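Alr3699 protein (Nostoc sp., PDB 4XSO) belongs to the GT-B glycosyltransferases, with a family 4 domain and a group 1 domain, each built around its own parallel beta-sheet. Local coordinates at residues His127-Pro132 and Ser158-Thr163; Ile223-Leu228 and Gln256-Leu261; Ala303-Lys308 and Ile363-Phe368. One frame throughout, in Å; residues are numbered along the deposited sequence.

Contact 1: His127-Pro132 and Ser158-Thr163; sequences HDILSP and SQASQT
I129 lays its CG1-CD1 arm over the first turn of helix 159-167: CG1 is 3.8 Å from S161 OG, and CD1 lies 4.3 Å from A160 CB. The branch takes this course because CG1 is anti to the carbonyl carbon (chi1 -68°) and chi2 is extended, carrying the methyl onward to A160. P295 and A164 also touch I129. The nearest alpha carbons across the contact, those of I129 and S161, are 4.6 Å apart, so the loop backbone passes close to the helix. S161 OG sits 3.2 Å from D128 O, but it is hydrogen-bonded to N157 OD1, just ahead of the helix. The polar link between the segments runs through one water, which donates to D128 O and to S161 O, each at 2.7 Å, and accepts from L130 N. Its three bonds join the loop backbone to a helix carbonyl, at the inverse gamma turn centred on L130. The helix start is fixed by S158 at the N-cap, whose OG accepts from S161 N at 2.9 Å with a nearly straight N-H...O angle of 165°. E320 accepts from the amides of Q159 and A160, and its negative charge would suit this helix end. The pairing joins the loop after strand 122-126 to the helix after the adjacent strand 153-156, an arrangement typical of the carboxy-terminal edge of a Rossmann-like parallel sheet.

Contact 2: Ile223-Leu228 and Gln256-Leu261; sequences ILIDAL and QQITRL
I225 CG2 is the hub of this contact, anti to its own backbone N and meeting three residues of the partner segment: it lies 3.6 Å from Q257 CD, 3.8 Å from I258 CG1 and 4.1 Å from L261 CD1. I225 CD1 adds to the I258 contact, 3.8 Å from I258 CG1, the two isoleucine side chains crossing at about a right angle. Q257 crosses the gap fully stretched: CG is anti to the backbone N and chi2 is extended, which carries the amide obliquely across I225 to D226. There Q257 NE2 donates to D226 OD1 at 2.7 Å, with an N-H...O angle of only 130°. The acceptor lies nearly in the amide plane, yet the donor stands above the carboxylate, 68° out of its plane. NE2 serves a second acceptor, H222 O, and the two together hold the amide's rotation. Q257 OE1 is buried without a polar partner in the model. The short helix segments run almost parallel, their axes 10.2 Å apart at an angle of 4°. I258 continues onto V267 and F269, and L224 onto A237 and L239, placing both helices on one face of the sheet, as in the beta-alpha-beta succession of a Rossmann-like domain.

Contact 3: Ala303-Lys308 and Ile363-Phe368; sequences AMLCGK and IASQRF
L305 can be traced from the end of helix 298-305 into the side of helix 350-368. Its CB starts across the line between the helices rather than straight at the partner, and the torsions correct the course: L305 CG is anti to the carbonyl carbon (chi1 -73°), beside the backbone N, and lies 4.0 Å from A364 CB. Of the two methyls, CD2 makes the close approaches. L305 CD2 is 3.8 Å from A364 CB and 3.7 Å from both S365 N and S365 OG, so one methyl rests against a methyl, an amide and a hydroxyl at once. That hydroxyl is engaged within its own helix, bonded to Q361 O. F182 and Y187 also touch L305.

At A364 the backbones come close, A364 CA lying 5.8 Å from L305 CA, consistent with the small side chain of the alanine. M304 CB meets the same methyl, A364 CB, at 3.7 Å. From there the methionine chain extends to SD and then bends at chi3 (98°), bringing M304 CE to 4.3 Å from I363 CG2. In the GT-B fold to which the chain belongs, carboxy-terminal helices pass from the second domain back to the first; consistent with that, F368 packs edge-to-face with Y179 and shares backbone hydrogen bonds with F182, while M304 leans on V310 of the second sheet.

Helix 298-305 stops in a Schellman motif. G307 takes a positive phi of 69°, a conformation glycine adopts easily, and the closing bonds run from K308 N to A303 O at 3.0 Å and from G307 N to M304 O at 2.7 Å. A direct polar tie between the helices uses L305, the last helical residue, inside this turn, its O accepting from Q361 NE2.

Overall arrangement
Contacts 2 and 3 are buried helix-helix packings, whereas contact 1 is partly buried and sets a loop against a helix start. Their chemistry follows: contact 1 relies on a bridging water and backbone carbonyls, contact 2 combines an isoleucine-centred apolar patch with one amide-carboxylate bond, and contact 3 is almost wholly apolar between its segments. Contact 1 belongs to the first sheet's domain and contact 2 to the second's, their centres 31 Å apart. Contact 3 joins a helix of the second domain to the long helix 350-368. Contacts 1 and 3 come within about 7 Å at their nearest atoms, and E320 links their surroundings, bonding to Q159, A160 and R367.

Contact 1: His127-Pro132 and Ser158-Thr163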
loop_
_atom_site.group_PDB
_atom_site.type_symbol
_atom_site.label_atom_id
_atom_site.label_comp_id
_atom_site.label_asym_id
_atom_site.label_seq_id
_atom_site.Cartn_x
_atom_site.Cartn_y
_atom_site.Cartn_z
ATOM N N HIS A 127 20.292 7.153 1.274
ATOM C CA HIS A 127 21.566 6.931 1.884
ATOM C C HIS A 127 22.312 5.744 1.240
ATOM O O HIS A 127 23.444 5.457 1.656
ATOM C CB HIS A 127 21.435 6.637 3.373
ATOM C CG HIS A 127 20.840 7.749 4.174
ATOM N ND1 HIS A 127 21.587 8.800 4.630
ATOM C CD2 HIS A 127 19.584 7.960 4.628
ATOM C CE1 HIS A 127 20.831 9.632 5.317
ATOM N NE2 HIS A 127 19.612 9.133 5.355
ATOM N N ASP A 128 21.701 5.076 0.253
ATOM C CA ASP A 128 22.307 3.866 -0.362
ATOM C C ASP A 128 22.771 4.166 -1.782
ATOM O O ASP A 128 22.279 5.092 -2.433
ATOM C CB ASP A 128 21.304 2.718 -0.483
ATOM C CG ASP A 128 20.623 2.347 0.852
ATOM O OD1 ASP A 128 21.347 2.076 1.810
ATOM O OD2 ASP A 128 19.372 2.278 0.901
ATOM N N ILE A 129 23.723 3.373 -2.235
ATOM C CA ILE A 129 24.050 3.264 -3.657
ATOM C C ILE A 129 23.119 2.156 -4.146
ATOM O O ILE A 129 23.220 1.031 -3.668
ATOM C CB ILE A 129 25.523 2.912 -3.856
ATOM C CG1 ILE A 129 26.386 4.093 -3.402
ATOM C CG2 ILE A 129 25.840 2.525 -5.326
ATOM C CD1 ILE A 129 27.865 3.830 -3.616
ATOM N N LEU A 130 22.149 2.521 -4.968
ATOM C CA LEU A 130 21.134 1.624 -5.495
ATOM C C LEU A 130 21.736 0.706 -6.580
ATOM O O LEU A 130 21.430 0.825 -7.739
ATOM C CB LEU A 130 19.983 2.456 -6.054
ATOM C CG LEU A 130 19.217 3.107 -4.915
ATOM C CD1 LEU A 130 18.197 4.077 -5.407
ATOM C CD2 LEU A 130 18.551 2.051 -4.053
ATOM N N SER A 131 22.649 -0.158 -6.174
ATOM C CA SER A 131 23.307 -1.049 -7.150
ATOM C C SER A 131 22.575 -2.394 -7.260
ATOM O O SER A 131 22.193 -3.000 -6.258
ATOM C CB SER A 131 24.794 -1.253 -6.799
ATOM O OG SER A 131 25.322 -2.459 -7.321
ATOM N N PRO A 132 22.415 -2.878 -8.501
ATOM C CA PRO A 132 21.886 -4.227 -8.684
ATOM C C PRO A 132 22.789 -5.335 -8.145
ATOM O O PRO A 132 22.379 -6.475 -8.150
ATOM C CB PRO A 132 21.705 -4.365 -10.219
ATOM C CG PRO A 132 22.128 -3.082 -10.826
ATOM C CD PRO A 132 22.811 -2.249 -9.774
ATOM N N SER A 158 25.410 11.683 -1.426
ATOM C CA SER A 158 26.629 11.833 -2.189
ATOM C C SER A 158 26.293 11.840 -3.689
ATOM O O SER A 158 25.213 11.378 -4.105
ATOM C CB SER A 158 27.567 10.676 -1.880
ATOM O OG SER A 158 27.056 9.489 -2.451
ATOM N N GLN A 159 27.184 12.447 -4.463
ATOM C CA GLN A 159 27.169 12.283 -5.940
ATOM C C GLN A 159 27.116 10.804 -6.438
ATOM O O GLN A 159 26.357 10.513 -7.348
ATOM C CB GLN A 159 28.301 13.065 -6.608
ATOM C CG GLN A 159 28.080 14.571 -6.425
ATOM C CD GLN A 159 29.177 15.519 -6.979
ATOM O OE1 GLN A 159 30.314 15.136 -7.222
ATOM N NE2 GLN A 159 28.815 16.781 -7.125
ATOM N N ALA A 160 27.805 9.912 -5.756
ATOM C CA ALA A 160 27.783 8.462 -6.011
ATOM C C ALA A 160 26.376 7.841 -5.831
ATOM O O ALA A 160 25.880 7.130 -6.731
ATOM C CB ALA A 160 28.742 7.765 -5.062
ATOM N N SER A 161 25.702 8.200 -4.732
ATOM C CA SER A 161 24.357 7.764 -4.511
ATOM C C SER A 161 23.445 8.389 -5.547
ATOM O O SER A 161 22.521 7.736 -6.061
ATOM C CB SER A 161 23.857 8.039 -3.074
ATOM O OG SER A 161 24.657 7.288 -2.172
ATOM N N GLN A 162 23.640 9.658 -5.817
ATOM C CA GLN A 162 22.774 10.361 -6.751
ATOM C C GLN A 162 22.925 9.735 -8.126
ATOM O O GLN A 162 21.966 9.564 -8.829
ATOM C CB GLN A 162 23.181 11.829 -6.816
ATOM C CG GLN A 162 22.387 12.723 -7.780
ATOM C CD GLN A 162 23.003 14.103 -7.857
ATOM O OE1 GLN A 162 24.203 14.235 -7.887
ATOM N NE2 GLN A 162 22.194 15.113 -7.857
ATOM N N THR A 163 24.154 9.477 -8.528
ATOM C CA THR A 163 24.398 8.889 -9.878
ATOM C C THR A 163 23.800 7.493 -9.965
ATOM O O THR A 163 23.202 7.142 -10.971
ATOM C CB THR A 163 25.929 8.819 -10.156
ATOM O OG1 THR A 163 26.557 8.309 -8.973
ATOM C CG2 THR A 163 26.435 10.140 -10.351
HETATM O O HOH W 1 21.772 5.314 -5.092
#

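Contact 2: Ile223-Leu228 and Gln256-Leu261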
loop_
_atom_site.group_PDB
_atom_site.type_symbol
_atom_site.label_atom_id
_atom_site.label_comp_id
_atom_site.label_asym_id
_atom_site.label_seq_id
_atom_site.Cartn_x
_atom_site.Cartn_y
_atom_site.Cartn_z
ATOM N N ILE A 223 42.976 -6.245 4.252
ATOM C CA ILE A 223 43.809 -5.455 3.339
ATOM C C ILE A 223 44.847 -4.621 4.138
ATOM O O ILE A 223 46.005 -4.606 3.777
ATOM C CB ILE A 223 42.921 -4.515 2.448
ATOM C CG1 ILE A 223 41.803 -5.291 1.750
ATOM C CG2 ILE A 223 43.765 -3.723 1.439
ATOM C CD1 ILE A 223 42.346 -6.221 0.678
ATOM N N LEU A 224 44.423 -3.939 5.232
ATOM C CA LEU A 224 45.359 -3.247 6.103
ATOM C C LEU A 224 46.417 -4.226 6.648
ATOM O O LEU A 224 47.593 -3.899 6.717
ATOM C CB LEU A 224 44.621 -2.481 7.240
ATOM C CG LEU A 224 45.521 -1.812 8.296
ATOM C CD1 LEU A 224 46.389 -0.763 7.641
ATOM C CD2 LEU A 224 44.649 -1.159 9.383
ATOM N N ILE A 225 45.970 -5.392 7.100
ATOM C CA ILE A 225 46.863 -6.425 7.638
ATOM C C ILE A 225 47.892 -6.876 6.555
ATOM O O ILE A 225 49.076 -6.823 6.844
ATOM C CB ILE A 225 46.048 -7.580 8.264
ATOM C CG1 ILE A 225 45.267 -7.036 9.477
ATOM C CG2 ILE A 225 46.975 -8.701 8.692
ATOM C CD1 ILE A 225 44.065 -7.862 9.834
ATOM N N ASP A 226 47.462 -7.172 5.310
ATOM C CA ASP A 226 48.441 -7.486 4.244
ATOM C C ASP A 226 49.412 -6.325 4.009
ATOM O O ASP A 226 50.616 -6.510 3.933
ATOM C CB ASP A 226 47.753 -7.793 2.940
ATOM C CG ASP A 226 47.129 -9.166 2.892
ATOM O OD1 ASP A 226 47.556 -10.020 3.662
ATOM O OD2 ASP A 226 46.180 -9.378 2.079
ATOM N N ALA A 227 48.912 -5.088 3.991
ATOM C CA ALA A 227 49.826 -3.962 3.850
ATOM C C ALA A 227 50.804 -3.852 5.034
ATOM O O ALA A 227 51.945 -3.443 4.858
ATOM C CB ALA A 227 49.057 -2.655 3.692
ATOM N N LEU A 228 50.387 -4.191 6.250
ATOM C CA LEU A 228 51.288 -4.070 7.397
ATOM C C LEU A 228 52.524 -4.958 7.200
ATOM O O LEU A 228 53.634 -4.581 7.534
ATOM C CB LEU A 228 50.555 -4.475 8.683
ATOM C CG LEU A 228 50.806 -3.577 9.890
ATOM C CD1 LEU A 228 50.618 -2.124 9.507
ATOM C CD2 LEU A 228 49.870 -3.929 11.046
ATOM N N GLN A 256 43.933 -15.422 12.086
ATOM C CA GLN A 256 44.826 -16.457 11.540
ATOM C C GLN A 256 45.785 -15.793 10.625
ATOM O O GLN A 256 47.004 -16.050 10.667
ATOM C CB GLN A 256 44.034 -17.494 10.744
ATOM C CG GLN A 256 43.035 -18.261 11.617
ATOM C CD GLN A 256 42.618 -19.596 11.009
ATOM O OE1 GLN A 256 41.594 -19.693 10.311
ATOM N NE2 GLN A 256 43.431 -20.630 11.252
ATOM N N GLN A 257 45.232 -14.880 9.811
ATOM C CA GLN A 257 46.031 -14.095 8.874
ATOM C C GLN A 257 47.161 -13.392 9.653
ATOM O O GLN A 257 48.353 -13.451 9.275
ATOM C CB GLN A 257 45.145 -13.040 8.119
ATOM C CG GLN A 257 45.924 -12.111 7.185
ATOM C CD GLN A 257 45.120 -10.954 6.595
ATOM O OE1 GLN A 257 44.024 -10.674 7.026
ATOM N NE2 GLN A 257 45.694 -10.265 5.620
ATOM N N ILE A 258 46.777 -12.645 10.689
ATOM C CA ILE A 258 47.730 -11.921 11.464
ATOM C C ILE A 258 48.859 -12.831 12.039
ATOM O O ILE A 258 50.030 -12.495 12.022
ATOM C CB ILE A 258 47.009 -11.209 12.645
ATOM C CG1 ILE A 258 46.149 -10.041 12.152
ATOM C CG2 ILE A 258 48.021 -10.757 13.711
ATOM C CD1 ILE A 258 45.110 -9.644 13.151
ATOM N N THR A 259 48.481 -13.943 12.635
ATOM C CA THR A 259 49.475 -14.939 13.081
ATOM C C THR A 259 50.259 -15.538 11.894
ATOM O O THR A 259 51.457 -15.606 11.925
ATOM C CB THR A 259 48.785 -16.067 13.834
ATOM O OG1 THR A 259 48.266 -15.552 15.072
ATOM C CG2 THR A 259 49.807 -17.195 14.124
ATOM N N ARG A 260 49.600 -15.927 10.824
ATOM C CA ARG A 260 50.363 -16.378 9.639
ATOM C C ARG A 260 51.425 -15.353 9.096
ATOM O O ARG A 260 52.531 -15.736 8.645
ATOM C CB ARG A 260 49.363 -16.775 8.560
ATOM C CG ARG A 260 49.964 -17.192 7.211
ATOM C CD ARG A 260 48.886 -17.744 6.240
ATOM N NE ARG A 260 47.823 -16.786 5.884
ATOM C CZ ARG A 260 47.969 -15.694 5.112
ATOM N NH1 ARG A 260 49.141 -15.353 4.591
ATOM N NH2 ARG A 260 46.925 -14.913 4.860
ATOM N N LEU A 261 51.104 -14.052 9.127
ATOM C CA LEU A 261 52.057 -13.017 8.693
ATOM C C LEU A 261 53.076 -12.686 9.738
ATOM O O LEU A 261 53.974 -11.896 9.507
ATOM C CB LEU A 261 51.328 -11.763 8.214
ATOM C CG LEU A 261 50.597 -12.154 6.910
ATOM C CD1 LEU A 261 49.396 -11.285 6.592
ATOM C CD2 LEU A 261 51.572 -12.163 5.747
#

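Contact 3: Ala303-Lys308 and Ile363-Phe368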
loop_
_atom_site.group_PDB
_atom_site.type_symbol
_atom_site.label_atom_id
_atom_site.label_comp_id
_atom_site.label_asym_id
_atom_site.label_seq_id
_atom_site.Cartn_x
_atom_site.Cartn_y
_atom_site.Cartn_z
ATOM N N ALA A 303 37.909 11.417 10.425
ATOM C CA ALA A 303 39.362 11.445 10.488
ATOM C C ALA A 303 39.906 12.816 10.072
ATOM O O ALA A 303 40.818 13.361 10.697
ATOM C CB ALA A 303 39.892 10.335 9.598
ATOM N N MET A 304 39.285 13.373 9.037
ATOM C CA MET A 304 39.661 14.670 8.481
ATOM C C MET A 304 39.381 15.756 9.544
ATOM O O MET A 304 40.211 16.612 9.821
ATOM C CB MET A 304 38.878 14.926 7.188
ATOM C CG MET A 304 39.252 14.005 6.016
ATOM S SD MET A 304 38.255 14.259 4.496
ATOM C CE MET A 304 39.450 15.250 3.778
ATOM N N LEU A 305 38.220 15.708 10.153
ATOM C CA LEU A 305 37.863 16.693 11.186
ATOM C C LEU A 305 38.763 16.547 12.361
ATOM O O LEU A 305 38.937 17.519 13.130
ATOM C CB LEU A 305 36.407 16.479 11.612
ATOM C CG LEU A 305 35.364 16.922 10.615
ATOM C CD1 LEU A 305 34.010 16.368 11.013
ATOM C CD2 LEU A 305 35.324 18.411 10.536
ATOM N N CYS A 306 39.341 15.344 12.567
ATOM C CA CYS A 306 40.278 15.195 13.676
ATOM C C CYS A 306 41.624 15.735 13.256
ATOM O O CYS A 306 42.598 15.646 13.986
ATOM C CB CYS A 306 40.464 13.756 14.146
ATOM S SG CYS A 306 39.062 12.960 14.880
ATOM N N GLY A 307 41.725 16.258 12.050
ATOM C CA GLY A 307 43.013 16.720 11.635
ATOM C C GLY A 307 44.014 15.609 11.398
ATOM O O GLY A 307 45.156 15.817 11.645
ATOM N N LYS A 308 43.609 14.466 10.891
ATOM C CA LYS A 308 44.537 13.344 10.676
ATOM C C LYS A 308 44.744 13.034 9.203
ATOM O O LYS A 308 43.867 13.250 8.371
ATOM C CB LYS A 308 43.990 12.089 11.354
ATOM C CG LYS A 308 44.040 12.182 12.882
ATOM C CD LYS A 308 45.520 12.409 13.211
ATOM C CE LYS A 308 45.900 12.174 14.606
ATOM N NZ LYS A 308 47.325 12.506 14.705
ATOM N N ILE A 363 39.226 21.768 5.167
ATOM C CA ILE A 363 38.248 21.518 4.174
ATOM C C ILE A 363 37.025 20.780 4.755
ATOM O O ILE A 363 35.888 21.092 4.387
ATOM C CB ILE A 363 38.860 20.837 2.888
ATOM C CG1 ILE A 363 37.792 20.684 1.784
ATOM C CG2 ILE A 363 39.418 19.468 3.143
ATOM C CD1 ILE A 363 37.395 22.019 1.215
ATOM N N ALA A 364 37.216 19.822 5.655
ATOM C CA ALA A 364 36.074 19.058 6.165
ATOM C C ALA A 364 35.179 19.974 7.069
ATOM O O ALA A 364 33.938 19.835 7.156
ATOM C CB ALA A 364 36.581 17.850 6.955
ATOM N N SER A 365 35.827 20.886 7.779
ATOM C CA SER A 365 35.085 21.814 8.630
ATOM C C SER A 365 34.166 22.683 7.744
ATOM O O SER A 365 33.053 23.025 8.121
ATOM C CB SER A 365 36.083 22.686 9.430
ATOM O OG SER A 365 36.761 21.833 10.343
ATOM N N GLN A 366 34.687 23.069 6.590
ATOM C CA GLN A 366 33.904 23.854 5.657
ATOM C C GLN A 366 32.723 23.068 5.049
ATOM O O GLN A 366 31.588 23.584 5.008
ATOM C CB GLN A 366 34.835 24.526 4.628
ATOM C CG GLN A 366 34.146 25.196 3.449
ATOM C CD GLN A 366 35.080 25.371 2.248
ATOM O OE1 GLN A 366 36.154 25.952 2.371
ATOM N NE2 GLN A 366 34.684 24.836 1.090
ATOM N N ARG A 367 32.969 21.857 4.541
ATOM C CA ARG A 367 31.938 21.083 3.805
ATOM C C ARG A 367 30.937 20.296 4.616
ATOM O O ARG A 367 29.867 20.054 4.161
ATOM C CB ARG A 367 32.710 20.075 2.897
ATOM C CG ARG A 367 33.690 20.766 1.940
ATOM C CD ARG A 367 34.484 19.745 1.061
ATOM N NE ARG A 367 33.548 19.033 0.189
ATOM C CZ ARG A 367 33.798 17.898 -0.468
ATOM N NH1 ARG A 367 34.967 17.294 -0.402
ATOM N NH2 ARG A 367 32.830 17.355 -1.200
ATOM N N PHE A 368 31.311 19.799 5.805
ATOM C CA PHE A 368 30.524 18.823 6.525
ATOM C C PHE A 368 30.081 19.299 7.934
ATOM O O PHE A 368 29.609 18.510 8.755
ATOM C CB PHE A 368 31.305 17.540 6.619
ATOM C CG PHE A 368 31.823 17.092 5.294
ATOM C CD1 PHE A 368 30.947 16.770 4.275
ATOM C CD2 PHE A 368 33.175 17.056 5.047
ATOM C CE1 PHE A 368 31.463 16.350 3.031
ATOM C CE2 PHE A 368 33.699 16.672 3.790
ATOM C CZ PHE A 368 32.864 16.314 2.810
#